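Local coordinates for uncharacterized protein (Proteus penneri, PDB 3RD4) that is of unknown function, a small antiparallel beta-sheet protein of the DUF2500 family whose sheet runs on into a second subunit, at residues Y37-F42 and V53-K58. Sequence-based numbering, arbitrary orientation.
Sequences YYQVTF and VLNIDK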
ATOM      1  N   TYR B  37       4.931 -14.067  -0.961  1.00 47.12           N
ATOM      2  CA  TYR B  37       5.261 -13.124  -2.015  1.00 46.48           C
ATOM      3  C   TYR B  37       6.755 -12.863  -2.043  1.00 45.88           C
ATOM      4  O   TYR B  37       7.351 -12.453  -1.046  1.00 47.10           O
ATOM      5  CB  TYR B  37       4.515 -11.806  -1.800  1.00 47.63           C
ATOM      6  CG  TYR B  37       3.009 -11.912  -1.932  1.00 48.86           C
ATOM      7  CD1 TYR B  37       2.411 -12.138  -3.175  1.00 48.53           C
ATOM      8  CD2 TYR B  37       2.179 -11.791  -0.812  1.00 48.66           C
ATOM      9  CE1 TYR B  37       1.028 -12.238  -3.296  1.00 49.02           C
ATOM     10  CE2 TYR B  37       0.797 -11.892  -0.926  1.00 48.95           C
ATOM     11  CZ  TYR B  37       0.227 -12.115  -2.170  1.00 49.20           C
ATOM     12  OH  TYR B  37      -1.140 -12.209  -2.295  1.00 49.38           O
ATOM     13  N   TYR B  38       7.364 -13.098  -3.192  1.00 43.48           N
ATOM     14  CA  TYR B  38       8.787 -12.883  -3.333  1.00 41.45           C
ATOM     15  C   TYR B  38       8.979 -11.635  -4.168  1.00 40.90           C
ATOM     16  O   TYR B  38       9.000 -11.698  -5.397  1.00 41.64           O
ATOM     17  CB  TYR B  38       9.377 -14.105  -4.010  1.00 39.53           C
ATOM     18  CG  TYR B  38       9.057 -15.352  -3.245  1.00 38.48           C
ATOM     19  CD1 TYR B  38       9.769 -15.679  -2.095  1.00 38.86           C
ATOM     20  CD2 TYR B  38       8.045 -16.205  -3.657  1.00 37.10           C
ATOM     21  CE1 TYR B  38       9.485 -16.836  -1.377  1.00 37.37           C
ATOM     22  CE2 TYR B  38       7.751 -17.368  -2.942  1.00 36.67           C
ATOM     23  CZ  TYR B  38       8.480 -17.675  -1.806  1.00 36.26           C
ATOM     24  OH  TYR B  38       8.230 -18.831  -1.107  1.00 35.61           O
ATOM     25  N   GLN B  39       9.110 -10.489  -3.515  1.00 39.64           N
ATOM     26  CA  GLN B  39       9.268  -9.262  -4.281  1.00 38.64           C
ATOM     27  C   GLN B  39      10.671  -8.712  -4.300  1.00 37.79           C
ATOM     28  O   GLN B  39      11.374  -8.726  -3.296  1.00 38.57           O
ATOM     29  CB  GLN B  39       8.336  -8.173  -3.757  1.00 37.80           C
ATOM     30  CG  GLN B  39       8.954  -7.353  -2.665  1.00 35.69           C
ATOM     31  CD  GLN B  39       8.178  -6.100  -2.376  1.00 35.22           C
ATOM     32  OE1 GLN B  39       8.735  -5.134  -1.880  1.00 35.71           O
ATOM     33  NE2 GLN B  39       6.888  -6.111  -2.673  1.00 33.17           N
ATOM     34  N   VAL B  40      11.081  -8.232  -5.462  1.00 37.66           N
ATOM     35  CA  VAL B  40      12.395  -7.631  -5.595  1.00 37.94           C
ATOM     36  C   VAL B  40      12.221  -6.276  -6.262  1.00 37.49           C
ATOM     37  O   VAL B  40      11.406  -6.113  -7.164  1.00 36.86           O
ATOM     38  CB  VAL B  40      13.405  -8.545  -6.393  1.00 37.13           C
ATOM     39  CG1 VAL B  40      12.699  -9.404  -7.389  1.00 37.97           C
ATOM     40  CG2 VAL B  40      14.418  -7.686  -7.109  1.00 37.72           C
ATOM     41  N   THR B  41      12.956  -5.287  -5.778  1.00 38.22           N
ATOM     42  CA  THR B  41      12.860  -3.947  -6.340  1.00 39.35           C
ATOM     43  C   THR B  41      13.958  -3.678  -7.377  1.00 39.40           C
ATOM     44  O   THR B  41      15.147  -3.653  -7.047  1.00 39.99           O
ATOM     45  CB  THR B  41      12.945  -2.885  -5.225  1.00 39.16           C
ATOM     46  OG1 THR B  41      11.879  -3.094  -4.293  1.00 39.07           O
ATOM     47  CG2 THR B  41      12.815  -1.494  -5.807  1.00 39.41           C
ATOM     48  N   PHE B  42      13.548  -3.484  -8.629  1.00 38.67           N
ATOM     49  CA  PHE B  42      14.472  -3.199  -9.721  1.00 36.91           C
ATOM     50  C   PHE B  42      14.478  -1.703 -10.016  1.00 37.71           C
ATOM     51  O   PHE B  42      13.416  -1.081 -10.074  1.00 37.51           O
ATOM     52  CB  PHE B  42      14.044  -3.936 -10.986  1.00 35.88           C
ATOM     53  CG  PHE B  42      14.054  -5.424 -10.853  1.00 36.18           C
ATOM     54  CD1 PHE B  42      12.887  -6.115 -10.570  1.00 36.94           C
ATOM     55  CD2 PHE B  42      15.231  -6.135 -11.008  1.00 35.39           C
ATOM     56  CE1 PHE B  42      12.895  -7.489 -10.440  1.00 35.36           C
ATOM     57  CE2 PHE B  42      15.245  -7.509 -10.879  1.00 35.51           C
ATOM     58  CZ  PHE B  42      14.074  -8.187 -10.596  1.00 35.48           C
ATOM     59  N   VAL B  53       8.737  -2.686  -8.636  1.00 34.60           N
ATOM     60  CA  VAL B  53       8.684  -3.518  -7.446  1.00 33.11           C
ATOM     61  C   VAL B  53       7.775  -4.705  -7.753  1.00 32.27           C
ATOM     62  O   VAL B  53       6.609  -4.751  -7.354  1.00 32.62           O
ATOM     63  CB  VAL B  53       8.171  -2.725  -6.227  1.00 30.87           C
ATOM     64  CG1 VAL B  53       8.744  -3.339  -4.951  1.00 30.51           C
ATOM     65  CG2 VAL B  53       8.589  -1.267  -6.343  1.00 27.95           C
ATOM     66  N   LEU B  54       8.341  -5.668  -8.469  1.00 29.48           N
ATOM     67  CA  LEU B  54       7.616  -6.852  -8.895  1.00 28.11           C
ATOM     68  C   LEU B  54       7.651  -8.032  -7.925  1.00 28.52           C
ATOM     69  O   LEU B  54       8.597  -8.193  -7.138  1.00 26.80           O
ATOM     70  CB  LEU B  54       8.164  -7.323 -10.246  1.00 24.75           C
ATOM     71  CG  LEU B  54       8.804  -6.249 -11.129  1.00 21.48           C
ATOM     72  CD1 LEU B  54       9.465  -6.882 -12.330  1.00 19.17           C
ATOM     73  CD2 LEU B  54       7.746  -5.255 -11.556  1.00 19.32           C
ATOM     74  N   ASN B  55       6.605  -8.855  -7.996  1.00 28.53           N
ATOM     75  CA  ASN B  55       6.512 -10.066  -7.189  1.00 28.68           C
ATOM     76  C   ASN B  55       6.865 -11.124  -8.207  1.00 28.16           C
ATOM     77  O   ASN B  55       6.273 -11.171  -9.277  1.00 28.48           O
ATOM     78  CB  ASN B  55       5.096 -10.280  -6.676  1.00 30.18           C
ATOM     79  CG  ASN B  55       4.609  -9.119  -5.849  1.00 32.67           C
ATOM     80  OD1 ASN B  55       5.282  -8.687  -4.902  1.00 32.75           O
ATOM     81  ND2 ASN B  55       3.431  -8.601  -6.196  1.00 33.79           N
ATOM     82  N   ILE B  56       7.849 -11.951  -7.893  1.00 27.42           N
ATOM     83  CA  ILE B  56       8.294 -12.962  -8.828  1.00 27.93           C
ATOM     84  C   ILE B  56       8.233 -14.329  -8.176  1.00 30.40           C
ATOM     85  O   ILE B  56       8.090 -14.425  -6.960  1.00 32.55           O
ATOM     86  CB  ILE B  56       9.749 -12.666  -9.280  1.00 26.75           C
ATOM     87  CG1 ILE B  56      10.699 -12.744  -8.088  1.00 26.68           C
ATOM     88  CG2 ILE B  56       9.862 -11.257  -9.806  1.00 24.25           C
ATOM     89  CD1 ILE B  56      12.143 -12.509  -8.464  1.00 31.02           C
ATOM     90  N   ASP B  57       8.347 -15.382  -8.978  1.00 31.84           N
ATOM     91  CA  ASP B  57       8.316 -16.755  -8.470  1.00 33.94           C
ATOM     92  C   ASP B  57       9.429 -17.041  -7.453  1.00 34.53           C
ATOM     93  O   ASP B  57      10.471 -16.372  -7.443  1.00 33.63           O
ATOM     94  CB  ASP B  57       8.434 -17.714  -9.634  1.00 34.98           C
ATOM     95  CG  ASP B  57       9.599 -17.370 -10.518  1.00 36.88           C
ATOM     96  OD1 ASP B  57      10.629 -18.095 -10.447  1.00 36.75           O
ATOM     97  OD2 ASP B  57       9.476 -16.355 -11.256  1.00 36.92           O
ATOM     98  N   LYS B  58       9.212 -18.054  -6.614  1.00 35.10           N
ATOM     99  CA  LYS B  58      10.184 -18.384  -5.581  1.00 35.32           C
ATOM    100  C   LYS B  58      11.549 -18.713  -6.131  1.00 34.48           C
ATOM    101  O   LYS B  58      12.556 -18.170  -5.682  1.00 33.95           O
ATOM    102  CB  LYS B  58       9.704 -19.547  -4.712  1.00 36.98           C
ATOM    103  CG  LYS B  58      10.590 -19.734  -3.473  1.00 41.63           C
ATOM    104  CD  LYS B  58      10.011 -20.700  -2.424  1.00 44.29           C
ATOM    105  CE  LYS B  58      10.132 -22.149  -2.851  1.00 45.69           C
ATOM    106  NZ  LYS B  58      11.558 -22.528  -3.088  1.00 48.91           N
TER
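Val40 and Leu54 face each other as an antiparallel hydrogen-bonded pair: Val40 N gives its hydrogen to Leu54 O at 3.0 Å, while the return bond from Leu54 N to Val40 O is weak. Two residues along, Ile56 N binds Tyr38 O at 2.8 Å with an N-H...O angle of 177°. Between these bonds lies the non-hydrogen-bonded pair Gln39-Asn55, where Gln39 CA makes a CA-H...O contact with Leu54 O.

On the face carrying Val40, Leu54 and Ile56 the contact is apolar. The CD1 end of Ile56 meets Val40 CG1, and Leu54 CD1 approaches the Phe42 ring obliquely, 3.9 Å from Phe42 CD1. At the far end the Lys58 chain runs alongside the Tyr38 ring; with Lys58 CG anti to the backbone N (chi1 -170°), that methylene lies over the ring face, 3.8 Å from the Tyr38 centroid, in a CH-pi contact.

The other face is more polar. Asn55 OD1 reaches Gln39 CB at 3.3 Å, the two amide planes being 28° apart, and Val53 CG1 touches both Thr41 OG1 and Gln39 OE1, the side chains of Val53 and Thr41 lying side by side.

Asp57 takes the N-cap position of the short helix 58-61; its side chain caps a backbone N in the first turn, and OD1 also bonds Ser60 OG. Phe79 of strand 78-84 packs against Phe42, Leu54 and Ile56. The contact thus forms the body of the hairpin 34-44/50-56: its first strand also pairs with strand 4-20, while its second meets a neighbouring subunit, where Asn55 ND2 makes a weak hydrogen bond to Asn20 O of that subunit and Val53 joins one of its strands in a parallel ladder.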